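Local structure of HP0958 (3NA7) at residues Q199-C204 with P226-I231. The protein is a coiled-coil and zinc-ribbon protein implicated in flagellar biogenesis, and probably acts as a flagellar export chaperone and a post-transcriptional regulator. Residues are numbered along the deposited sequence; the frame is centred on the assembly and turned at random.
Sequences QACGGC and PYCGRI. With ZN (zinc ion), chain B.
C201 and C204 meet C228 around a single zinc ion, and the metal is the main link between 199-204 and 226-231. SG of C201 lies 2.1 Å from the zinc. SG of C204 and SG of C228 each bind zinc at 2.4 Å, and C225 supplies the fourth thiolate. The two cysteines of the first CxxC turn reach it by different rotations: C201 holds SG anti to its backbone N (chi1 171°), C204 between N and carbonyl carbon (chi1 69°).

N-H groups of the second shell point at two sulfurs, C201 SG and C228 SG. The amide N of C204 donates a nearly straight bond to C201 SG, 3.3 Å long at 162°, and G203 N adds a weak one. Within 226-231, R230 NH1 gives C228 SG a weak bond of 3.3 Å, while its NE is hydrogen-bonded to T191 OG1.

Non-bonded contacts complete the fit. R230 runs extended past G203, its CD 3.7 Å from G203 CA, a close pass alongside a residue with no side chain. G203 O sits above the guanidinium plane, offset toward its rim, 3.5 Å from R230 NH1 and not hydrogen-bonded. C204 SG touches Y227 CB at 3.9 Å and comes to the ring edge, a sulfur-aromatic contact; the Y227 hydroxyl hydrogen-bonds to R207 O.

This is the C4 zinc-ribbon site, in which two knuckle-like CxxC turns share one ion. Four thiolates around zinc would carry excess negative charge, which the amides and arginine probably partly offset; all-cysteine coordination, as in other zinc ribbons, is consistent with a structural metal.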
ATOM      1  N   GLN A 199      11.752  38.432   3.062  1.00 80.75           N
ATOM      2  CA  GLN A 199      10.906  39.434   2.427  1.00 77.29           C
ATOM      3  C   GLN A 199      10.018  38.728   1.402  1.00 73.16           C
ATOM      4  O   GLN A 199       9.561  39.330   0.428  1.00 73.42           O
ATOM      5  CB  GLN A 199      11.781  40.497   1.758  1.00 77.70           C
ATOM      6  CG  GLN A 199      11.074  41.796   1.399  1.00 75.83           C
ATOM      7  CD  GLN A 199      12.018  42.841   0.810  1.00 76.07           C
ATOM      8  OE1 GLN A 199      13.160  42.997   1.260  1.00 77.67           O
ATOM      9  NE2 GLN A 199      11.532  43.578  -0.185  1.00 69.72           N
ATOM     10  N   ALA A 200       9.770  37.442   1.632  1.00 70.40           N
ATOM     11  CA  ALA A 200       8.998  36.637   0.686  1.00 67.55           C
ATOM     12  C   ALA A 200       7.717  36.084   1.322  1.00 65.72           C
ATOM     13  O   ALA A 200       7.623  35.970   2.549  1.00 66.82           O
ATOM     14  CB  ALA A 200       9.863  35.506   0.137  1.00 67.11           C
ATOM     15  N   CYS A 201       6.741  35.731   0.489  1.00 60.91           N
ATOM     16  CA  CYS A 201       5.499  35.149   0.991  1.00 59.69           C
ATOM     17  C   CYS A 201       5.859  33.869   1.742  1.00 58.66           C
ATOM     18  O   CYS A 201       6.569  33.043   1.200  1.00 59.10           O
ATOM     19  CB  CYS A 201       4.550  34.843  -0.175  1.00 57.28           C
ATOM     20  SG  CYS A 201       3.017  33.878   0.206  1.00 58.00           S
ATOM     21  N   GLY A 202       5.390  33.716   2.981  1.00 57.96           N
ATOM     22  CA  GLY A 202       5.596  32.477   3.732  1.00 58.59           C
ATOM     23  C   GLY A 202       4.908  31.243   3.146  1.00 59.37           C
ATOM     24  O   GLY A 202       5.035  30.134   3.686  1.00 60.76           O
ATOM     25  N   GLY A 203       4.174  31.441   2.050  1.00 58.05           N
ATOM     26  CA  GLY A 203       3.409  30.387   1.385  1.00 55.33           C
ATOM     27  C   GLY A 203       3.908  30.034  -0.004  1.00 55.29           C
ATOM     28  O   GLY A 203       3.990  28.870  -0.333  1.00 54.14           O
ATOM     29  N   CYS A 204       4.228  31.028  -0.836  1.00 57.00           N
ATOM     30  CA  CYS A 204       4.849  30.732  -2.144  1.00 58.01           C
ATOM     31  C   CYS A 204       6.350  31.058  -2.252  1.00 58.94           C
ATOM     32  O   CYS A 204       6.994  30.658  -3.215  1.00 58.00           O
ATOM     33  CB  CYS A 204       4.067  31.382  -3.293  1.00 57.62           C
ATOM     34  SG  CYS A 204       4.159  33.169  -3.341  1.00 58.45           S
ATOM     35  N   PRO A 226       0.376  38.844  -3.575  1.00 62.55           N
ATOM     36  CA  PRO A 226      -0.028  39.116  -4.954  1.00 61.86           C
ATOM     37  C   PRO A 226       0.345  38.001  -5.940  1.00 61.39           C
ATOM     38  O   PRO A 226      -0.109  38.014  -7.087  1.00 61.22           O
ATOM     39  CB  PRO A 226       0.718  40.413  -5.278  1.00 62.98           C
ATOM     40  CG  PRO A 226       1.974  40.328  -4.449  1.00 64.04           C
ATOM     41  CD  PRO A 226       1.565  39.622  -3.171  1.00 62.42           C
ATOM     42  N   TYR A 227       1.166  37.045  -5.506  1.00 61.40           N
ATOM     43  CA  TYR A 227       1.541  35.924  -6.378  1.00 60.90           C
ATOM     44  C   TYR A 227       0.626  34.721  -6.233  1.00 60.02           C
ATOM     45  O   TYR A 227       0.325  34.052  -7.233  1.00 62.94           O
ATOM     46  CB  TYR A 227       2.997  35.513  -6.169  1.00 62.80           C
ATOM     47  CG  TYR A 227       3.938  36.685  -5.981  1.00 64.50           C
ATOM     48  CD1 TYR A 227       4.091  37.656  -6.978  1.00 68.57           C
ATOM     49  CD2 TYR A 227       4.660  36.833  -4.808  1.00 65.24           C
ATOM     50  CE1 TYR A 227       4.950  38.744  -6.806  1.00 70.17           C
ATOM     51  CE2 TYR A 227       5.529  37.917  -4.628  1.00 69.31           C
ATOM     52  CZ  TYR A 227       5.673  38.863  -5.631  1.00 68.10           C
ATOM     53  OH  TYR A 227       6.539  39.927  -5.460  1.00 71.21           O
ATOM     54  N   CYS A 228       0.154  34.443  -5.018  1.00 57.63           N
ATOM     55  CA  CYS A 228      -0.634  33.215  -4.810  1.00 55.80           C
ATOM     56  C   CYS A 228      -1.988  33.385  -4.136  1.00 55.86           C
ATOM     57  O   CYS A 228      -2.808  32.487  -4.205  1.00 57.33           O
ATOM     58  CB  CYS A 228       0.173  32.178  -4.029  1.00 54.63           C
ATOM     59  SG  CYS A 228       0.399  32.727  -2.367  1.00 50.54           S
ATOM     60  N   GLY A 229      -2.218  34.506  -3.468  1.00 56.76           N
ATOM     61  CA  GLY A 229      -3.560  34.822  -2.968  1.00 55.71           C
ATOM     62  C   GLY A 229      -3.734  34.596  -1.478  1.00 54.49           C
ATOM     63  O   GLY A 229      -4.760  34.952  -0.912  1.00 53.11           O
ATOM     64  N   ARG A 230      -2.727  34.002  -0.840  1.00 52.61           N
ATOM     65  CA  ARG A 230      -2.769  33.745   0.596  1.00 51.63           C
ATOM     66  C   ARG A 230      -2.883  35.035   1.432  1.00 53.06           C
ATOM     67  O   ARG A 230      -2.492  36.115   0.980  1.00 50.83           O
ATOM     68  CB  ARG A 230      -1.513  32.959   0.998  1.00 52.66           C
ATOM     69  CG  ARG A 230      -1.471  31.542   0.434  1.00 52.84           C
ATOM     70  CD  ARG A 230      -0.181  30.836   0.806  1.00 52.77           C
ATOM     71  NE  ARG A 230      -0.254  29.406   0.532  1.00 48.18           N
ATOM     72  CZ  ARG A 230       0.192  28.837  -0.583  1.00 50.53           C
ATOM     73  NH1 ARG A 230       0.768  29.568  -1.533  1.00 49.39           N
ATOM     74  NH2 ARG A 230       0.089  27.530  -0.746  1.00 49.50           N
ATOM     75  N   ILE A 231      -3.418  34.904   2.646  1.00 54.28           N
ATOM     76  CA  ILE A 231      -3.389  35.973   3.627  1.00 58.74           C
ATOM     77  C   ILE A 231      -1.998  36.049   4.285  1.00 62.48           C
ATOM     78  O   ILE A 231      -1.434  35.023   4.677  1.00 61.79           O
ATOM     79  CB  ILE A 231      -4.457  35.766   4.715  1.00 59.21           C
ATOM     80  CG1 ILE A 231      -5.858  35.809   4.111  1.00 57.20           C
ATOM     81  CG2 ILE A 231      -4.321  36.825   5.821  1.00 57.65           C
ATOM     82  CD1 ILE A 231      -6.904  35.147   4.993  1.00 58.79           C
TER
HETATM   83 ZN    ZN B 300       2.488  33.894  -1.848  1.00 56.43          ZN